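Local coordinates for protein methyltransferase FkbM (Methylobacillus flagellatus KT, PDB 2PY6) that probably transfers methyl groups to a substrate that is not established, using a Rossmann-like domain, at residues Glu228-Gly234 against Asp334-Lys340; Pro327-Ile332 against Gly353-Ala357. All coordinates share one frame; numbering follows the deposited sequence.

Interaction 1 (Glu228-Gly234 against Asp334-Lys340)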
ATOM      1  N   GLU A 228     -10.601  -3.869  38.305  1.00 29.27           N
ATOM      2  CA  GLU A 228     -11.830  -4.180  37.601  1.00 29.96           C
ATOM      3  C   GLU A 228     -11.941  -5.679  37.331  1.00 27.42           C
ATOM      4  O   GLU A 228     -10.939  -6.349  37.165  1.00 24.29           O
ATOM      5  CB  GLU A 228     -11.899  -3.395  36.296  1.00 28.65           C
ATOM      6  CG  GLU A 228     -11.985  -1.860  36.508  1.00 28.02           C
ATOM      7  CD  GLU A 228     -13.383  -1.358  36.804  1.00 30.88           C
ATOM      8  OE1 GLU A 228     -14.366  -2.051  36.468  1.00 31.17           O
ATOM      9  OE2 GLU A 228     -13.521  -0.228  37.322  1.00 35.56           O
ATOM     10  N   LYS A 229     -13.187  -6.150  37.302  1.00 25.72           N
ATOM     11  CA  LYS A 229     -13.563  -7.514  36.961  1.00 28.77           C
ATOM     12  C   LYS A 229     -14.579  -7.343  35.845  1.00 29.60           C
ATOM     13  O   LYS A 229     -15.745  -6.965  36.076  1.00 27.57           O
ATOM     14  CB  LYS A 229     -14.108  -8.290  38.176  1.00 28.49           C
ATOM     15  CG  LYS A 229     -13.062  -8.484  39.327  1.00 29.24           C
ATOM     16  CD  LYS A 229     -13.727  -8.952  40.644  1.00 28.62           C
ATOM     17  CE  LYS A 229     -12.687  -9.276  41.745  1.00 37.36           C
ATOM     18  NZ  LYS A 229     -13.252  -9.586  43.129  1.00 29.89           N
HETATM   19  N   MSE A 230     -14.094  -7.556  34.623  1.00 30.00           N
HETATM   20  CA  MSE A 230     -14.882  -7.342  33.405  1.00 28.36           C
HETATM   21  C   MSE A 230     -15.436  -8.586  32.705  1.00 28.94           C
HETATM   22  O   MSE A 230     -14.685  -9.539  32.422  1.00 28.16           O
HETATM   23  CB  MSE A 230     -13.999  -6.592  32.363  1.00 31.16           C
HETATM   24  CG  MSE A 230     -14.725  -6.288  31.130  1.00 19.88           C
HETATM   25 SE   MSE A 230     -13.890  -5.236  29.766  0.75 22.43          SE
HETATM   26  CE  MSE A 230     -12.463  -6.211  29.315  1.00 29.21           C
ATOM     27  N   VAL A 231     -16.748  -8.560  32.438  1.00 28.76           N
ATOM     28  CA  VAL A 231     -17.385  -9.559  31.594  1.00 27.39           C
ATOM     29  C   VAL A 231     -17.364  -8.904  30.202  1.00 28.54           C
ATOM     30  O   VAL A 231     -17.984  -7.848  29.948  1.00 28.17           O
ATOM     31  CB  VAL A 231     -18.826  -9.918  32.042  1.00 28.46           C
ATOM     32  CG1 VAL A 231     -19.472 -10.934  31.099  1.00 27.12           C
ATOM     33  CG2 VAL A 231     -18.822 -10.445  33.474  1.00 29.99           C
ATOM     34  N   ASP A 232     -16.581  -9.512  29.321  1.00 28.51           N
ATOM     35  CA  ASP A 232     -16.444  -9.058  27.933  1.00 26.72           C
ATOM     36  C   ASP A 232     -17.355  -9.974  27.106  1.00 26.58           C
ATOM     37  O   ASP A 232     -16.952 -11.024  26.592  1.00 24.98           O
ATOM     38  CB  ASP A 232     -14.981  -9.132  27.540  1.00 26.51           C
ATOM     39  CG  ASP A 232     -14.723  -8.724  26.124  1.00 34.17           C
ATOM     40  OD1 ASP A 232     -15.676  -8.407  25.385  1.00 39.44           O
ATOM     41  OD2 ASP A 232     -13.535  -8.756  25.752  1.00 34.12           O
ATOM     42  N   CYS A 233     -18.606  -9.542  26.980  1.00 30.37           N
ATOM     43  CA  CYS A 233     -19.637 -10.317  26.332  1.00 33.10           C
ATOM     44  C   CYS A 233     -19.677  -9.927  24.853  1.00 34.17           C
ATOM     45  O   CYS A 233     -20.018  -8.786  24.510  1.00 36.70           O
ATOM     46  CB  CYS A 233     -20.959 -10.082  27.090  1.00 32.19           C
ATOM     47  SG  CYS A 233     -22.277 -11.129  26.613  1.00 44.91           S
ATOM     48  N   GLY A 234     -19.318 -10.890  23.999  1.00 29.92           N
ATOM     49  CA  GLY A 234     -19.138 -10.697  22.555  1.00 29.30           C
ATOM     50  C   GLY A 234     -17.702 -10.195  22.377  1.00 28.47           C
ATOM     51  O   GLY A 234     -17.475  -9.116  21.845  1.00 30.01           O
ATOM     52  N   ASP A 334     -17.416 -14.809  40.082  1.00 29.92           N
ATOM     53  CA  ASP A 334     -17.179 -13.721  40.991  1.00 28.07           C
ATOM     54  C   ASP A 334     -18.092 -12.582  40.566  1.00 31.36           C
ATOM     55  O   ASP A 334     -18.662 -12.582  39.463  1.00 32.50           O
ATOM     56  CB  ASP A 334     -15.707 -13.299  40.951  1.00 28.46           C
ATOM     57  CG  ASP A 334     -15.273 -12.496  42.188  1.00 33.64           C
ATOM     58  OD1 ASP A 334     -16.100 -12.248  43.091  1.00 29.34           O
ATOM     59  OD2 ASP A 334     -14.092 -12.106  42.261  1.00 33.86           O
ATOM     60  N   ALA A 335     -18.240 -11.626  41.469  1.00 29.67           N
ATOM     61  CA  ALA A 335     -19.007 -10.445  41.258  1.00 28.67           C
ATOM     62  C   ALA A 335     -18.235  -9.503  40.313  1.00 32.79           C
ATOM     63  O   ALA A 335     -17.063  -9.134  40.593  1.00 31.51           O
ATOM     64  CB  ALA A 335     -19.276  -9.783  42.600  1.00 29.14           C
ATOM     65  N   PRO A 336     -18.861  -9.154  39.158  1.00 31.72           N
ATOM     66  CA  PRO A 336     -18.191  -8.240  38.247  1.00 32.23           C
ATOM     67  C   PRO A 336     -18.379  -6.781  38.651  1.00 30.54           C
ATOM     68  O   PRO A 336     -19.285  -6.435  39.415  1.00 30.84           O
ATOM     69  CB  PRO A 336     -18.860  -8.523  36.891  1.00 28.91           C
ATOM     70  CG  PRO A 336     -20.226  -8.941  37.220  1.00 30.92           C
ATOM     71  CD  PRO A 336     -20.174  -9.580  38.627  1.00 32.55           C
ATOM     72  N   THR A 337     -17.471  -5.961  38.159  1.00 27.25           N
ATOM     73  CA  THR A 337     -17.496  -4.523  38.334  1.00 25.77           C
ATOM     74  C   THR A 337     -17.896  -3.829  37.022  1.00 26.35           C
ATOM     75  O   THR A 337     -18.252  -2.665  37.048  1.00 25.16           O
ATOM     76  CB  THR A 337     -16.085  -4.010  38.761  1.00 25.22           C
ATOM     77  OG1 THR A 337     -15.122  -4.297  37.735  1.00 29.68           O
ATOM     78  CG2 THR A 337     -15.624  -4.665  40.083  1.00 30.28           C
ATOM     79  N   PHE A 338     -17.861  -4.558  35.899  1.00 26.47           N
ATOM     80  CA  PHE A 338     -18.152  -4.009  34.587  1.00 26.35           C
ATOM     81  C   PHE A 338     -18.626  -5.089  33.633  1.00 27.77           C
ATOM     82  O   PHE A 338     -18.020  -6.165  33.551  1.00 27.06           O
ATOM     83  CB  PHE A 338     -16.869  -3.347  34.039  1.00 29.15           C
ATOM     84  CG  PHE A 338     -17.014  -2.712  32.686  1.00 27.07           C
ATOM     85  CD1 PHE A 338     -18.053  -1.814  32.419  1.00 31.85           C
ATOM     86  CD2 PHE A 338     -16.056  -2.913  31.713  1.00 29.93           C
ATOM     87  CE1 PHE A 338     -18.184  -1.213  31.203  1.00 30.19           C
ATOM     88  CE2 PHE A 338     -16.176  -2.307  30.469  1.00 28.43           C
ATOM     89  CZ  PHE A 338     -17.240  -1.451  30.209  1.00 31.32           C
ATOM     90  N   ILE A 339     -19.741  -4.821  32.953  1.00 27.51           N
ATOM     91  CA  ILE A 339     -20.226  -5.689  31.880  1.00 27.69           C
ATOM     92  C   ILE A 339     -20.313  -4.879  30.560  1.00 28.49           C
ATOM     93  O   ILE A 339     -21.064  -3.890  30.439  1.00 26.68           O
ATOM     94  CB  ILE A 339     -21.574  -6.409  32.196  1.00 25.47           C
ATOM     95  CG1 ILE A 339     -21.457  -7.250  33.470  1.00 29.28           C
ATOM     96  CG2 ILE A 339     -21.997  -7.346  31.007  1.00 30.83           C
ATOM     97  CD1 ILE A 339     -22.768  -7.678  34.052  1.00 26.79           C
ATOM     98  N   LYS A 340     -19.473  -5.283  29.612  1.00 27.19           N
ATOM     99  CA  LYS A 340     -19.476  -4.762  28.259  1.00 27.49           C
ATOM    100  C   LYS A 340     -20.269  -5.791  27.470  1.00 29.14           C
ATOM    101  O   LYS A 340     -20.056  -7.008  27.668  1.00 29.60           O
ATOM    102  CB  LYS A 340     -18.053  -4.635  27.717  1.00 27.56           C
ATOM    103  CG  LYS A 340     -17.975  -4.408  26.144  1.00 28.64           C
ATOM    104  CD  LYS A 340     -17.902  -5.756  25.415  1.00 25.30           C
ATOM    105  CE  LYS A 340     -17.786  -5.667  23.993  1.00 31.75           C
ATOM    106  NZ  LYS A 340     -17.120  -6.880  23.526  1.00 28.33           N
TER
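K340 NZ reaches D232 OD1 at 2.8 Å in a buried salt bridge, nearly in line with the C-O bond, and meets G234 O at 2.8 Å from above the carbonyl plane. A bend at chi2 (-90°) turns the lysine chain along its strand toward both acceptors; S240 adds a weak bond. At the other end T337 OG1 donates to E228 OE1 (2.7 Å), arriving above the carboxylate plane, and accepts K229 N at 2.7 Å, almost straight at 172°. K229 runs past A335 O to put NZ 2.8 Å from D334 OD2, on its syn side. Between them the strands pair in parallel: V231 N binds F338 O, V231 O takes K340 N, and K229 O accepts both T337 N and F338 N. Selenomethionine M230 lies beside F338, its SE at the ring edge, 4.8 Å from the centroid, a Met-aromatic contact; F224 meets the same ring edge-to-face. On the other face V231 lies beside I339, and its CG2 touches P336 CB. Further out, K364 and S225 hold E228 OE2. K340 thus ties the C-terminal ends of two central strands beside the glycine-rich turn that in Rossmann-like methyltransferases usually lies by the cofactor.

Interaction 2 (Pro327-Ile332 against Gly353-Ala357)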
ATOM      1  N   PRO A 327     -26.037 -18.656  30.635  1.00 22.76           N
ATOM      2  CA  PRO A 327     -26.206 -17.351  31.245  1.00 28.18           C
ATOM      3  C   PRO A 327     -24.900 -16.868  31.891  1.00 27.14           C
ATOM      4  O   PRO A 327     -24.148 -17.681  32.416  1.00 23.54           O
ATOM      5  CB  PRO A 327     -27.296 -17.591  32.311  1.00 25.93           C
ATOM      6  CG  PRO A 327     -27.093 -18.990  32.705  1.00 26.46           C
ATOM      7  CD  PRO A 327     -26.625 -19.715  31.467  1.00 23.87           C
ATOM      8  N   ILE A 328     -24.670 -15.559  31.831  1.00 28.70           N
ATOM      9  CA  ILE A 328     -23.485 -14.899  32.428  1.00 29.13           C
ATOM     10  C   ILE A 328     -23.268 -15.252  33.906  1.00 27.90           C
ATOM     11  O   ILE A 328     -22.139 -15.500  34.307  1.00 27.17           O
ATOM     12  CB  ILE A 328     -23.570 -13.352  32.249  1.00 31.54           C
ATOM     13  CG1 ILE A 328     -23.275 -13.000  30.793  1.00 25.98           C
ATOM     14  CG2 ILE A 328     -22.551 -12.603  33.144  1.00 28.48           C
ATOM     15  CD1 ILE A 328     -23.775 -11.651  30.342  1.00 28.39           C
ATOM     16  N   ASP A 329     -24.349 -15.256  34.687  1.00 24.87           N
ATOM     17  CA  ASP A 329     -24.323 -15.593  36.098  1.00 27.10           C
ATOM     18  C   ASP A 329     -23.731 -16.990  36.337  1.00 26.83           C
ATOM     19  O   ASP A 329     -23.149 -17.238  37.367  1.00 27.58           O
ATOM     20  CB  ASP A 329     -25.739 -15.570  36.709  1.00 23.21           C
ATOM     21  CG  ASP A 329     -26.316 -14.174  36.869  1.00 29.58           C
ATOM     22  OD1 ASP A 329     -25.552 -13.206  36.982  1.00 28.49           O
ATOM     23  OD2 ASP A 329     -27.558 -14.054  36.930  1.00 29.64           O
ATOM     24  N   ASP A 330     -23.908 -17.910  35.406  1.00 31.96           N
ATOM     25  CA  ASP A 330     -23.301 -19.283  35.538  1.00 31.19           C
ATOM     26  C   ASP A 330     -21.875 -19.353  34.973  1.00 25.66           C
ATOM     27  O   ASP A 330     -21.057 -20.110  35.454  1.00 26.94           O
ATOM     28  CB  ASP A 330     -24.185 -20.372  34.917  1.00 30.02           C
ATOM     29  CG  ASP A 330     -23.760 -21.781  35.338  1.00 33.19           C
ATOM     30  OD1 ASP A 330     -23.609 -22.036  36.554  1.00 39.37           O
ATOM     31  OD2 ASP A 330     -23.600 -22.646  34.456  1.00 31.45           O
ATOM     32  N   ILE A 331     -21.579 -18.554  33.960  1.00 29.74           N
ATOM     33  CA  ILE A 331     -20.241 -18.552  33.314  1.00 28.26           C
ATOM     34  C   ILE A 331     -19.156 -18.010  34.238  1.00 29.04           C
ATOM     35  O   ILE A 331     -18.054 -18.574  34.324  1.00 32.26           O
ATOM     36  CB  ILE A 331     -20.265 -17.705  31.987  1.00 29.64           C
ATOM     37  CG1 ILE A 331     -21.178 -18.350  30.939  1.00 27.21           C
ATOM     38  CG2 ILE A 331     -18.844 -17.519  31.409  1.00 29.31           C
ATOM     39  CD1 ILE A 331     -21.554 -17.436  29.735  1.00 26.37           C
ATOM     40  N   ILE A 332     -19.459 -16.892  34.894  1.00 27.43           N
ATOM     41  CA  ILE A 332     -18.519 -16.218  35.794  1.00 27.16           C
ATOM     42  C   ILE A 332     -18.533 -16.833  37.183  1.00 29.34           C
ATOM     43  O   ILE A 332     -19.467 -17.574  37.524  1.00 26.55           O
ATOM     44  CB  ILE A 332     -18.771 -14.670  35.861  1.00 27.80           C
ATOM     45  CG1 ILE A 332     -20.069 -14.289  36.577  1.00 31.51           C
ATOM     46  CG2 ILE A 332     -18.717 -14.061  34.456  1.00 27.32           C
ATOM     47  CD1 ILE A 332     -20.381 -12.797  36.495  1.00 28.92           C
ATOM     48  N   GLY A 353     -29.833 -13.345  31.695  1.00 28.02           N
ATOM     49  CA  GLY A 353     -28.859 -14.337  32.173  1.00 29.16           C
ATOM     50  C   GLY A 353     -27.768 -13.766  33.092  1.00 28.53           C
ATOM     51  O   GLY A 353     -26.963 -14.518  33.634  1.00 27.94           O
ATOM     52  N   ALA A 354     -27.744 -12.440  33.254  1.00 29.15           N
ATOM     53  CA  ALA A 354     -26.830 -11.744  34.163  1.00 30.30           C
ATOM     54  C   ALA A 354     -27.584 -11.011  35.280  1.00 29.78           C
ATOM     55  O   ALA A 354     -26.995 -10.204  35.997  1.00 28.72           O
ATOM     56  CB  ALA A 354     -25.949 -10.744  33.347  1.00 29.34           C
ATOM     57  N   ARG A 355     -28.869 -11.319  35.481  1.00 29.38           N
ATOM     58  CA  ARG A 355     -29.663 -10.569  36.452  1.00 30.86           C
ATOM     59  C   ARG A 355     -29.179 -10.562  37.872  1.00 28.93           C
ATOM     60  O   ARG A 355     -29.404  -9.570  38.543  1.00 24.50           O
ATOM     61  CB  ARG A 355     -31.167 -10.918  36.427  1.00 29.77           C
ATOM     62  CG  ARG A 355     -31.552 -12.291  36.776  1.00 37.14           C
ATOM     63  CD  ARG A 355     -32.992 -12.567  36.329  1.00 39.08           C
ATOM     64  NE  ARG A 355     -33.403 -13.958  36.592  1.00 45.93           N
ATOM     65  CZ  ARG A 355     -33.450 -14.971  35.715  1.00 52.60           C
ATOM     66  NH1 ARG A 355     -33.132 -14.836  34.421  1.00 54.47           N
ATOM     67  NH2 ARG A 355     -33.858 -16.166  36.148  1.00 55.16           N
ATOM     68  N   ARG A 356     -28.562 -11.650  38.331  1.00 27.63           N
ATOM     69  CA  ARG A 356     -28.045 -11.738  39.689  1.00 29.72           C
ATOM     70  C   ARG A 356     -26.847 -10.816  39.816  1.00 29.05           C
ATOM     71  O   ARG A 356     -26.717 -10.085  40.777  1.00 26.35           O
ATOM     72  CB  ARG A 356     -27.653 -13.180  40.042  1.00 28.60           C
ATOM     73  CG  ARG A 356     -28.856 -14.116  40.233  1.00 34.60           C
ATOM     74  CD  ARG A 356     -28.524 -15.583  39.979  1.00 38.70           C
ATOM     75  NE  ARG A 356     -27.242 -15.961  40.556  1.00 41.04           N
ATOM     76  CZ  ARG A 356     -26.463 -16.945  40.110  1.00 45.57           C
ATOM     77  NH1 ARG A 356     -26.813 -17.711  39.075  1.00 46.15           N
ATOM     78  NH2 ARG A 356     -25.298 -17.165  40.712  1.00 55.82           N
ATOM     79  N   ALA A 357     -25.976 -10.833  38.822  1.00 28.86           N
ATOM     80  CA  ALA A 357     -24.808  -9.964  38.844  1.00 29.49           C
ATOM     81  C   ALA A 357     -25.230  -8.476  38.829  1.00 28.07           C
ATOM     82  O   ALA A 357     -24.703  -7.644  39.580  1.00 26.31           O
ATOM     83  CB  ALA A 357     -23.910 -10.267  37.637  1.00 29.16           C
TER
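D329 points its carboxylate at the first turn of helix 355-361 and uses both oxygens there. OD2 accepts R356 N at 3.0 Å and OD1 accepts A357 N at 3.0 Å, each N-H coming in on the syn side and moderately out of the carboxylate plane. The aspartate's CG stands anti to its own carbonyl carbon (chi1 -72°), which carries the group across the gap between the two short helical segments. Its backbone is tied as well: D329 N gives an almost straight bond (175°) to G353 O, 2.9 Å away and in the carbonyl plane. R356 crosses the aspartate obliquely, the guanidinium and carboxylate planes 47° apart. A bend at chi3 folds the arginine back, bringing one face of its guanidinium over D329 CB, whose nearest arginine atom is NH1 at 3.4 Å. D329 OD2 lies 4.1 Å from R356 NE but well out of the guanidinium plane, a pairing of charges without a bond. On the buried side I328 sets CB, CG2 and CD1 around A354 CB, with CB closest at 3.7 Å; CG2 and CD1 also reach V231 and C233 of the sheet. P327 CB rests on the G353 carbonyl, at 3.4 Å from the oxygen. With an alanine here instead of D329, the N-H groups of R356 and A357 would probably lose their shared acceptor and the guanidinium its nearby negative charge. The carboxylate thus serves the first turn of helix 355-361 from a separate part of the chain, on the layer that covers the sheet. Two N-H donors in the first turn of a helix, at the positive end of its dipole, would be expected to favour the charged form of D329.

Overall arrangement
Interaction 1 forms the middle of the sheet and interaction 2 part of the helical layer on one of its faces, their centres about 10 Å apart. They meet through V231, C233 and P336: V231 CG2 lies 3.7 Å from I332 CG2, P336 CD is 3.9 Å from A357 CB, and C233 SG is 4.1 Å from I328 CD1. The segments alternate along the chain, 327-332 leading into strand 338-341, and helix 355-361 following it to pack against it through I358 on I339. The C233 side chain lies about 4 Å from an unidentified molecule, probably from the crystallisation liquor, that may mark a pocket at the C-terminal ends of these strands.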